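Local atomic coordinates of B-agarase (Saccharophagus degradans, PDB entry 4BQ2), a protein that hydrolyses the beta-linkages of agarose as an exo-acting family 50 glycoside hydrolase from a marine bacterium. Residues S126-G137 / S364-R372; T296-V307 / S330-R341. All coordinates share one frame; numbering follows the deposited sequence. Where two conformers were deposited one is given.

Interaction 1 of 2, residues S126-G137 / S364-R372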
loop_
_atom_site.group_PDB
_atom_site.type_symbol
_atom_site.label_atom_id
_atom_site.label_comp_id
_atom_site.label_asym_id
_atom_site.label_seq_id
_atom_site.Cartn_x
_atom_site.Cartn_y
_atom_site.Cartn_z
ATOM N N SER A 126 -14.660 9.022 -10.167
ATOM C CA SER A 126 -15.517 8.285 -11.081
ATOM C C SER A 126 -16.901 7.989 -10.485
ATOM O O SER A 126 -17.834 7.664 -11.225
ATOM C CB SER A 126 -14.834 6.980 -11.520
ATOM O OG SER A 126 -14.718 6.059 -10.443
ATOM N N GLY A 127 -17.033 8.096 -9.163
ATOM C CA GLY A 127 -18.261 7.705 -8.482
ATOM C C GLY A 127 -18.099 6.486 -7.584
ATOM O O GLY A 127 -18.493 6.516 -6.414
ATOM N N ASP A 128 -17.522 5.413 -8.128
ATOM C CA ASP A 128 -17.262 4.176 -7.374
ATOM C C ASP A 128 -16.709 4.452 -5.968
ATOM O O ASP A 128 -15.755 5.213 -5.816
ATOM C CB ASP A 128 -16.301 3.280 -8.177
ATOM C CG ASP A 128 -15.710 2.130 -7.352
ATOM O OD1 ASP A 128 -16.454 1.445 -6.613
ATOM O OD2 ASP A 128 -14.484 1.896 -7.461
ATOM N N VAL A 129 -17.314 3.832 -4.951
ATOM C CA VAL A 129 -16.857 3.952 -3.551
ATOM C C VAL A 129 -15.381 3.519 -3.358
ATOM O O VAL A 129 -14.651 4.113 -2.562
ATOM C CB VAL A 129 -17.814 3.202 -2.567
ATOM C CG1 VAL A 129 -17.848 1.695 -2.835
ATOM C CG2 VAL A 129 -17.466 3.501 -1.111
ATOM N N ASN A 130 -14.946 2.501 -4.103
ATOM C CA ASN A 130 -13.553 2.032 -4.035
ATOM C C ASN A 130 -12.581 2.839 -4.896
ATOM O O ASN A 130 -11.398 2.480 -4.995
ATOM C CB ASN A 130 -13.465 0.553 -4.424
ATOM C CG ASN A 130 -14.062 -0.356 -3.372
ATOM O OD1 ASN A 130 -14.358 0.083 -2.253
ATOM N ND2 ASN A 130 -14.248 -1.626 -3.720
ATOM N N ASP A 131 -13.083 3.911 -5.518
ATOM C CA ASP A 131 -12.222 4.803 -6.286
ATOM C C ASP A 131 -11.656 5.904 -5.387
ATOM O O ASP A 131 -12.320 6.930 -5.157
ATOM C CB ASP A 131 -12.955 5.401 -7.496
ATOM C CG ASP A 131 -12.049 6.281 -8.327
ATOM O OD1 ASP A 131 -10.823 6.241 -8.079
ATOM O OD2 ASP A 131 -12.538 7.024 -9.204
ATOM N N LEU A 132 -10.432 5.688 -4.879
ATOM C CA LEU A 132 -9.779 6.670 -4.000
ATOM C C LEU A 132 -9.133 7.822 -4.774
ATOM O O LEU A 132 -8.674 8.760 -4.188
ATOM C CB LEU A 132 -8.723 5.992 -3.100
ATOM C CG LEU A 132 -9.298 4.781 -2.325
ATOM C CD1 LEU A 132 -8.262 4.153 -1.408
ATOM C CD2 LEU A 132 -10.534 5.177 -1.530
ATOM N N ASN A 133 -9.071 7.715 -6.094
ATOM C CA ASN A 133 -8.425 8.729 -6.923
ATOM C C ASN A 133 -9.255 9.979 -7.114
ATOM O O ASN A 133 -10.451 9.986 -6.825
ATOM C CB ASN A 133 -8.154 8.141 -8.309
ATOM C CG ASN A 133 -7.333 6.887 -8.233
ATOM O OD1 ASN A 133 -7.787 5.791 -8.619
ATOM N ND2 ASN A 133 -6.138 7.022 -7.707
ATOM N N LEU A 134 -8.614 11.029 -7.636
ATOM C CA LEU A 134 -9.340 12.159 -8.195
ATOM C C LEU A 134 -9.749 11.804 -9.636
ATOM O O LEU A 134 -9.345 10.746 -10.161
ATOM C CB LEU A 134 -8.471 13.411 -8.124
ATOM C CG LEU A 134 -8.252 13.829 -6.663
ATOM C CD1 LEU A 134 -6.964 14.586 -6.433
ATOM C CD2 LEU A 134 -9.435 14.591 -6.080
ATOM N N ALA A 135 -10.518 12.683 -10.274
ATOM C CA ALA A 135 -11.146 12.390 -11.567
ATOM C C ALA A 135 -10.131 12.095 -12.668
ATOM O O ALA A 135 -10.421 11.317 -13.593
ATOM C CB ALA A 135 -12.062 13.538 -11.988
ATOM N N SER A 136 -8.957 12.721 -12.541
ATOM C CA SER A 136 -7.801 12.559 -13.426
ATOM C C SER A 136 -7.235 11.134 -13.487
ATOM O O SER A 136 -6.492 10.792 -14.423
ATOM C CB SER A 136 -6.695 13.443 -12.895
ATOM O OG SER A 136 -6.379 13.031 -11.563
ATOM N N GLY A 137 -7.539 10.323 -12.470
ATOM C CA GLY A 137 -6.923 9.002 -12.350
ATOM C C GLY A 137 -5.564 9.039 -11.676
ATOM O O GLY A 137 -4.783 8.077 -11.788
ATOM N N SER A 364 -8.811 -4.410 -17.893
ATOM C CA SER A 364 -9.602 -4.002 -16.736
ATOM C C SER A 364 -8.779 -3.044 -15.876
ATOM O O SER A 364 -7.581 -2.848 -16.121
ATOM C CB SER A 364 -10.027 -5.214 -15.913
ATOM O OG SER A 364 -8.876 -5.893 -15.447
ATOM N N ALA A 365 -9.429 -2.440 -14.881
ATOM C CA ALA A 365 -8.765 -1.545 -13.940
ATOM C C ALA A 365 -9.528 -1.660 -12.639
ATOM O O ALA A 365 -10.715 -1.981 -12.656
ATOM C CB ALA A 365 -8.808 -0.104 -14.440
ATOM N N HIS A 366 -8.870 -1.404 -11.511
ATOM C CA HIS A 366 -9.593 -1.426 -10.234
ATOM C C HIS A 366 -10.381 -0.133 -10.105
ATOM O O HIS A 366 -11.556 -0.143 -9.717
ATOM C CB HIS A 366 -8.634 -1.584 -9.056
ATOM C CG HIS A 366 -9.247 -1.276 -7.721
ATOM N ND1 HIS A 366 -9.849 -2.240 -6.927
ATOM C CD2 HIS A 366 -9.324 -0.118 -7.026
ATOM C CE1 HIS A 366 -10.256 -1.680 -5.796
ATOM N NE2 HIS A 366 -9.948 -0.396 -5.832
ATOM N N SER A 367 -9.737 0.979 -10.443
ATOM C CA SER A 367 -10.383 2.295 -10.322
ATOM C C SER A 367 -9.676 3.277 -11.227
ATOM O O SER A 367 -8.557 3.021 -11.676
ATOM C CB SER A 367 -10.325 2.767 -8.868
ATOM O OG SER A 367 -8.974 2.889 -8.452
ATOM N N GLY A 368 -10.331 4.408 -11.498
ATOM C CA GLY A 368 -9.790 5.432 -12.396
ATOM C C GLY A 368 -10.845 5.768 -13.441
ATOM O O GLY A 368 -11.898 5.125 -13.483
ATOM N N PRO A 369 -10.582 6.784 -14.291
ATOM C CA PRO A 369 -11.583 7.236 -15.278
ATOM C C PRO A 369 -11.795 6.236 -16.414
ATOM O O PRO A 369 -12.815 6.293 -17.097
ATOM C CB PRO A 369 -10.991 8.547 -15.821
ATOM C CG PRO A 369 -9.519 8.466 -15.547
ATOM C CD PRO A 369 -9.359 7.608 -14.308
ATOM N N LEU A 370 -10.861 5.311 -16.612
ATOM C CA LEU A 370 -11.014 4.326 -17.700
ATOM C C LEU A 370 -11.026 2.888 -17.192
ATOM O O LEU A 370 -10.267 2.543 -16.278
ATOM C CB LEU A 370 -9.891 4.478 -18.717
ATOM C CG LEU A 370 -9.722 5.864 -19.341
ATOM C CD1 LEU A 370 -8.376 5.923 -20.035
ATOM C CD2 LEU A 370 -10.858 6.158 -20.322
ATOM N N LYS A 371 -11.890 2.063 -17.783
ATOM C CA LYS A 371 -12.046 0.659 -17.353
ATOM C C LYS A 371 -11.096 -0.260 -18.099
ATOM O O LYS A 371 -10.887 -1.409 -17.709
ATOM C CB LYS A 371 -13.504 0.189 -17.519
ATOM C CG LYS A 371 -14.485 0.995 -16.678
ATOM C CD LYS A 371 -15.652 0.153 -16.186
ATOM C CE LYS A 371 -16.637 1.022 -15.426
ATOM N NZ LYS A 371 -17.316 1.960 -16.374
ATOM N N ARG A 372 -10.517 0.267 -19.172
ATOM C CA ARG A 372 -9.584 -0.464 -20.005
ATOM C C ARG A 372 -8.897 0.571 -20.885
ATOM O O ARG A 372 -9.368 1.708 -21.033
ATOM C CB ARG A 372 -10.332 -1.440 -20.917
ATOM C CG ARG A 372 -11.294 -0.721 -21.857
ATOM C CD ARG A 372 -12.025 -1.656 -22.807
ATOM N NE ARG A 372 -12.521 -0.891 -23.959
ATOM C CZ ARG A 372 -13.673 -1.116 -24.604
ATOM N NH1 ARG A 372 -14.472 -2.109 -24.239
ATOM N NH2 ARG A 372 -14.020 -0.346 -25.629
HETATM O O HOH W 1 -13.182 3.856 -11.005
#
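A long loop of the CBM-like domain, between strands 110-115 and 150-155, meets the loop joining strands 359-362 and 373-376 where Ser367 and Gly368 run past Asp131 and Asn133. Ser367 CB lies 3.6 Å from Asp131 OD1, and the small serine is consistent with the close approach of the backbones, the CA atoms of Asp131 and Ser367 being 5.1 Å apart. The carboxylate is held by its own loop. Asp131 OD1 accepts from Asn133 N in an Asx turn, the donor lying above the carboxylate plane, while OD2 takes two bonds, from Ser126 N and, at 2.7 Å, from Ser126 OG, which reach it from opposite faces of that plane. With CG anti to the backbone N (chi1 -178°), Asp131 brings its end closer to Ser367 than its CB direction would suggest. Ser126 OG also receives a bond from a water that in turn accepts from Gly368 N at 2.9 Å, a bridge between the two loops. The CBM-like domain meets the rest of the chain here through loops, with no strand pairing between the segments. Farther along, His366 NE2 makes a weak bond of 3.3 Å to Asn130 O, with the oxygen lying obliquely to the imidazole ring; the same ring meets Trp451 and Phe450, and Asn130 ND2 bonds to Asp449 O. At the other end Pro369 presses on the type I turn Leu134-Gly137: its CG lies 3.6 Å from Ala135 O and its CD 3.4 Å from Gly137 CA, the glycine's positive phi (84°) and missing side chain allowing this approach.

Interaction 2 of 2, residues T296-V307 / S330-R341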
loop_
_atom_site.group_PDB
_atom_site.type_symbol
_atom_site.label_atom_id
_atom_site.label_comp_id
_atom_site.label_asym_id
_atom_site.label_seq_id
_atom_site.Cartn_x
_atom_site.Cartn_y
_atom_site.Cartn_z
ATOM N N THR A 296 1.130 3.465 -17.451
ATOM C CA THR A 296 0.148 4.502 -17.068
ATOM C C THR A 296 -0.837 4.715 -18.220
ATOM O O THR A 296 -0.416 4.655 -19.380
ATOM C CB THR A 296 0.854 5.832 -16.681
ATOM O OG1 THR A 296 -0.095 6.751 -16.123
ATOM C CG2 THR A 296 1.688 6.478 -17.862
ATOM N N MET A 297 -2.134 4.915 -17.923
ATOM C CA MET A 297 -3.133 5.030 -18.994
ATOM C C MET A 297 -2.874 6.268 -19.875
ATOM O O MET A 297 -2.732 7.377 -19.353
ATOM C CB MET A 297 -4.582 5.046 -18.438
ATOM C CG MET A 297 -5.067 3.771 -17.729
ATOM S SD MET A 297 -4.988 2.255 -18.709
ATOM C CE MET A 297 -6.256 1.294 -17.893
ATOM N N THR A 298 -2.791 6.064 -21.195
ATOM C CA THR A 298 -2.560 7.175 -22.135
ATOM C C THR A 298 -3.799 7.989 -22.501
ATOM O O THR A 298 -3.691 9.136 -22.983
ATOM C CB THR A 298 -1.932 6.713 -23.459
ATOM O OG1 THR A 298 -2.848 5.852 -24.139
ATOM C CG2 THR A 298 -0.593 5.995 -23.236
ATOM N N GLY A 299 -4.971 7.398 -22.300
ATOM C CA GLY A 299 -6.206 8.016 -22.719
ATOM C C GLY A 299 -6.674 7.525 -24.075
ATOM O O GLY A 299 -7.733 7.951 -24.546
ATOM N N TYR A 300 -5.904 6.639 -24.711
ATOM C CA TYR A 300 -6.365 6.009 -25.950
ATOM C C TYR A 300 -6.961 4.604 -25.746
ATOM O O TYR A 300 -6.728 3.941 -24.711
ATOM C CB TYR A 300 -5.252 6.008 -26.998
ATOM C CG TYR A 300 -4.845 7.412 -27.423
ATOM C CD1 TYR A 300 -3.971 8.165 -26.644
ATOM C CD2 TYR A 300 -5.361 7.994 -28.591
ATOM C CE1 TYR A 300 -3.599 9.448 -27.015
ATOM C CE2 TYR A 300 -5.001 9.277 -28.968
ATOM C CZ TYR A 300 -4.111 9.997 -28.172
ATOM O OH TYR A 300 -3.727 11.272 -28.517
ATOM N N ASP A 301 -7.726 4.150 -26.744
ATOM C CA ASP A 301 -8.326 2.837 -26.727
ATOM C C ASP A 301 -8.243 2.201 -28.116
ATOM O O ASP A 301 -7.965 2.882 -29.110
ATOM C CB ASP A 301 -9.766 2.891 -26.182
ATOM C CG ASP A 301 -10.181 1.594 -25.485
ATOM O OD1 ASP A 301 -9.423 0.586 -25.525
ATOM O OD2 ASP A 301 -11.284 1.576 -24.889
ATOM N N TYR A 302 -8.409 0.890 -28.160
ATOM C CA TYR A 302 -8.310 0.142 -29.400
ATOM C C TYR A 302 -9.663 -0.487 -29.702
ATOM O O TYR A 302 -10.481 -0.675 -28.791
ATOM C CB TYR A 302 -7.253 -0.964 -29.286
ATOM C CG TYR A 302 -5.842 -0.480 -28.947
ATOM C CD1 TYR A 302 -5.366 0.751 -29.407
ATOM C CD2 TYR A 302 -4.978 -1.266 -28.173
ATOM C CE1 TYR A 302 -4.081 1.190 -29.093
ATOM C CE2 TYR A 302 -3.699 -0.824 -27.857
ATOM C CZ TYR A 302 -3.259 0.402 -28.329
ATOM O OH TYR A 302 -1.989 0.834 -28.029
ATOM N N ASP A 303 -9.933 -0.788 -30.968
ATOM C CA ASP A 303 -11.197 -1.448 -31.280
ATOM C C ASP A 303 -11.085 -2.923 -30.861
ATOM O O ASP A 303 -10.139 -3.629 -31.222
ATOM C CB ASP A 303 -11.638 -1.210 -32.734
ATOM C CG ASP A 303 -12.306 0.173 -32.932
ATOM O OD1 ASP A 303 -13.483 0.347 -32.543
ATOM O OD2 ASP A 303 -11.657 1.097 -33.470
ATOM N N GLN A 304 -12.052 -3.343 -30.053
ATOM C CA GLN A 304 -12.013 -4.579 -29.263
ATOM C C GLN A 304 -11.812 -5.869 -30.059
ATOM O O GLN A 304 -11.334 -6.865 -29.500
ATOM C CB GLN A 304 -13.214 -4.671 -28.310
ATOM C CG GLN A 304 -13.281 -3.503 -27.329
ATOM C CD GLN A 304 -12.072 -3.440 -26.389
ATOM O OE1 GLN A 304 -11.234 -2.537 -26.484
ATOM N NE2 GLN A 304 -11.979 -4.401 -25.484
ATOM N N ALA A 305 -12.134 -5.845 -31.352
ATOM C CA ALA A 305 -11.924 -7.010 -32.227
ATOM C C ALA A 305 -10.434 -7.364 -32.361
ATOM O O ALA A 305 -10.068 -8.474 -32.788
ATOM C CB ALA A 305 -12.535 -6.757 -33.605
ATOM N N THR A 306 -9.579 -6.413 -31.992
ATOM C CA THR A 306 -8.143 -6.565 -32.133
ATOM C C THR A 306 -7.469 -6.875 -30.811
ATOM O O THR A 306 -6.271 -7.116 -30.789
ATOM C CB THR A 306 -7.465 -5.304 -32.742
ATOM O OG1 THR A 306 -7.486 -4.221 -31.791
ATOM C CG2 THR A 306 -8.150 -4.893 -34.047
ATOM N N VAL A 307 -8.231 -6.865 -29.721
ATOM C CA VAL A 307 -7.680 -7.193 -28.412
ATOM C C VAL A 307 -7.984 -8.643 -27.999
ATOM O O VAL A 307 -9.151 -9.041 -27.901
ATOM C CB VAL A 307 -8.207 -6.218 -27.338
ATOM C CG1 VAL A 307 -7.531 -6.490 -25.990
ATOM C CG2 VAL A 307 -7.998 -4.772 -27.782
ATOM N N SER A 330 -3.931 -3.398 -33.935
ATOM C CA SER A 330 -4.590 -2.733 -32.784
ATOM C C SER A 330 -4.295 -1.236 -32.751
ATOM O O SER A 330 -5.211 -0.404 -32.622
ATOM C CB SER A 330 -4.145 -3.358 -31.454
ATOM O OG SER A 330 -4.782 -4.602 -31.230
ATOM N N PHE A 331 -3.012 -0.905 -32.875
ATOM C CA PHE A 331 -2.540 0.472 -32.789
ATOM C C PHE A 331 -3.115 1.365 -33.891
ATOM O O PHE A 331 -3.340 2.552 -33.653
ATOM C CB PHE A 331 -1.002 0.537 -32.826
ATOM C CG PHE A 331 -0.451 1.831 -32.315
ATOM C CD1 PHE A 331 -0.270 2.034 -30.948
ATOM C CD2 PHE A 331 -0.133 2.871 -33.192
ATOM C CE1 PHE A 331 0.221 3.243 -30.470
ATOM C CE2 PHE A 331 0.350 4.078 -32.709
ATOM C CZ PHE A 331 0.536 4.262 -31.347
ATOM N N ALA A 332 -3.337 0.798 -35.082
ATOM C CA ALA A 332 -3.956 1.538 -36.196
ATOM C C ALA A 332 -5.409 1.934 -35.928
ATOM O O ALA A 332 -5.884 2.921 -36.476
ATOM C CB ALA A 332 -3.837 0.760 -37.508
ATOM N N THR A 333 -6.103 1.170 -35.082
ATOM C CA THR A 333 -7.503 1.453 -34.715
ATOM C C THR A 333 -7.590 2.408 -33.521
ATOM O O THR A 333 -8.672 2.758 -33.056
ATOM C CB THR A 333 -8.289 0.182 -34.347
ATOM O OG1 THR A 333 -7.900 -0.285 -33.031
ATOM C CG2 THR A 333 -8.122 -0.920 -35.418
ATOM N N ARG A 334 -6.429 2.843 -33.052
ATOM C CA ARG A 334 -6.325 3.701 -31.874
ATOM C C ARG A 334 -7.158 4.997 -31.932
ATOM O O ARG A 334 -7.208 5.687 -32.959
ATOM C CB ARG A 334 -4.850 3.932 -31.647
ATOM C CG ARG A 334 -4.396 5.157 -30.911
ATOM C CD ARG A 334 -2.887 5.000 -30.921
ATOM N NE ARG A 334 -2.296 5.393 -29.658
ATOM C CZ ARG A 334 -1.895 6.625 -29.397
ATOM N NH1 ARG A 334 -2.023 7.575 -30.327
ATOM N NH2 ARG A 334 -1.349 6.898 -28.218
ATOM N N HIS A 335 -7.844 5.292 -30.830
ATOM C CA HIS A 335 -8.776 6.432 -30.753
ATOM C C HIS A 335 -8.824 7.011 -29.347
ATOM O O HIS A 335 -8.583 6.307 -28.352
ATOM C CB HIS A 335 -10.205 6.068 -31.242
ATOM C CG HIS A 335 -10.898 5.036 -30.398
ATOM N ND1 HIS A 335 -10.857 3.686 -30.684
ATOM C CD2 HIS A 335 -11.637 5.159 -29.267
ATOM C CE1 HIS A 335 -11.549 3.023 -29.772
ATOM N NE2 HIS A 335 -12.024 3.893 -28.897
ATOM N N LEU A 336 -9.145 8.297 -29.275
ATOM C CA LEU A 336 -9.250 8.999 -28.013
ATOM C C LEU A 336 -10.459 8.526 -27.215
ATOM O O LEU A 336 -11.574 8.468 -27.726
ATOM C CB LEU A 336 -9.310 10.512 -28.268
ATOM C CG LEU A 336 -8.922 11.481 -27.144
ATOM C CD1 LEU A 336 -7.492 11.218 -26.687
ATOM C CD2 LEU A 336 -9.112 12.945 -27.560
ATOM N N ALA A 337 -10.223 8.164 -25.961
ATOM C CA ALA A 337 -11.296 7.817 -25.031
ATOM C C ALA A 337 -11.286 8.780 -23.841
ATOM O O ALA A 337 -12.322 9.074 -23.255
ATOM C CB ALA A 337 -11.161 6.370 -24.567
ATOM N N SER A 338 -10.108 9.292 -23.498
ATOM C CA SER A 338 -10.017 10.294 -22.452
ATOM C C SER A 338 -9.119 11.435 -22.862
ATOM O O SER A 338 -7.883 11.326 -22.776
ATOM C CB SER A 338 -9.553 9.691 -21.123
ATOM O OG SER A 338 -9.480 10.703 -20.135
ATOM N N PRO A 339 -9.735 12.553 -23.304
ATOM C CA PRO A 339 -8.946 13.737 -23.637
ATOM C C PRO A 339 -8.076 14.179 -22.457
ATOM O O PRO A 339 -6.925 14.582 -22.665
ATOM C CB PRO A 339 -10.031 14.785 -23.950
ATOM C CG PRO A 339 -11.161 13.967 -24.500
ATOM C CD PRO A 339 -11.176 12.751 -23.607
ATOM N N THR A 340 -8.611 14.068 -21.234
ATOM C CA THR A 340 -7.912 14.502 -20.035
ATOM C C THR A 340 -6.607 13.684 -19.878
ATOM O O THR A 340 -5.529 14.253 -19.704
ATOM C CB THR A 340 -8.809 14.408 -18.776
ATOM O OG1 THR A 340 -9.950 15.267 -18.926
ATOM C CG2 THR A 340 -8.076 14.844 -17.539
ATOM N N ARG A 341 -6.714 12.359 -19.990
ATOM C CA ARG A 341 -5.510 11.501 -19.924
ATOM C C ARG A 341 -4.508 11.821 -21.040
ATOM O O ARG A 341 -3.334 12.082 -20.774
ATOM C CB ARG A 341 -5.902 10.019 -19.905
ATOM C CG ARG A 341 -6.624 9.594 -18.629
ATOM C CD ARG A 341 -5.738 9.714 -17.382
ATOM N NE ARG A 341 -4.478 8.944 -17.468
ATOM C CZ ARG A 341 -3.672 8.749 -16.428
ATOM N NH1 ARG A 341 -4.009 9.228 -15.223
ATOM N NH2 ARG A 341 -2.545 8.051 -16.573
#
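Tyr300 and Asp301 pair with Leu336 and His335 at the edge of a four-stranded antiparallel sheet, strand 335-336 being outermost. Backbone bonds define the pairing: Asp301 and His335 exchange N-H and C=O in a hydrogen-bonded pair, and beyond it Gly299 O accepts from both Ala337 N and Ser338 N. Gly299 has a positive phi (96°), and without a side chain its CA can lie close to Arg341 CB.

Stacking centres on Tyr300, which lies between two side chains. The Arg334 guanidinium rests flat on one face, planes 15° apart and CZ 3.7 Å from the ring centroid, a cation-pi pair, while Leu336 CD1 makes a CH-pi contact over the opposite face at 4.1 Å from the centroid. Glu374 forms a salt bridge with Arg334 NE.

Side-chain hydrogen bonds flank the strand pair. Thr333 OG1 donates a hydrogen bond to Ser330 O and accepts from Asp303 N at 2.9 Å, nearly straight at 174°. Ser338 OG N-caps the following helix by accepting from Arg341 N. Arg341 NH1 bonds to Thr707 O. Arg341, bent at chi2 and chi3, turns its guanidinium edge to Met297 O, gripping it side-on with NE at 3.0 Å and NH2 at 2.9 Å.

How the interactions relate
Interaction 2 lies within the 226 residues that separate the two segments of interaction 1: segments 296-307 and 330-341 both fall between 126-137 and 364-372. Their centres lie about 17 Å apart, on the same side of the chain's centre. The four-stranded antiparallel sheet relates them, since interaction 2 joins its edge strand 335-336 to strand 296-301, whereas 364-372 leads from strand 359-362 into strand 373-376, the other neighbour of 296-301. Two bonds link them directly: a salt bridge of 2.9 Å from Arg372 NE to Asp301 OD2, and a probable hydrogen bond from Arg341 NH1 to Ser136 O. The CBM-like domain thus contacts both the loop and the helix 339-342 flanking this small sheet.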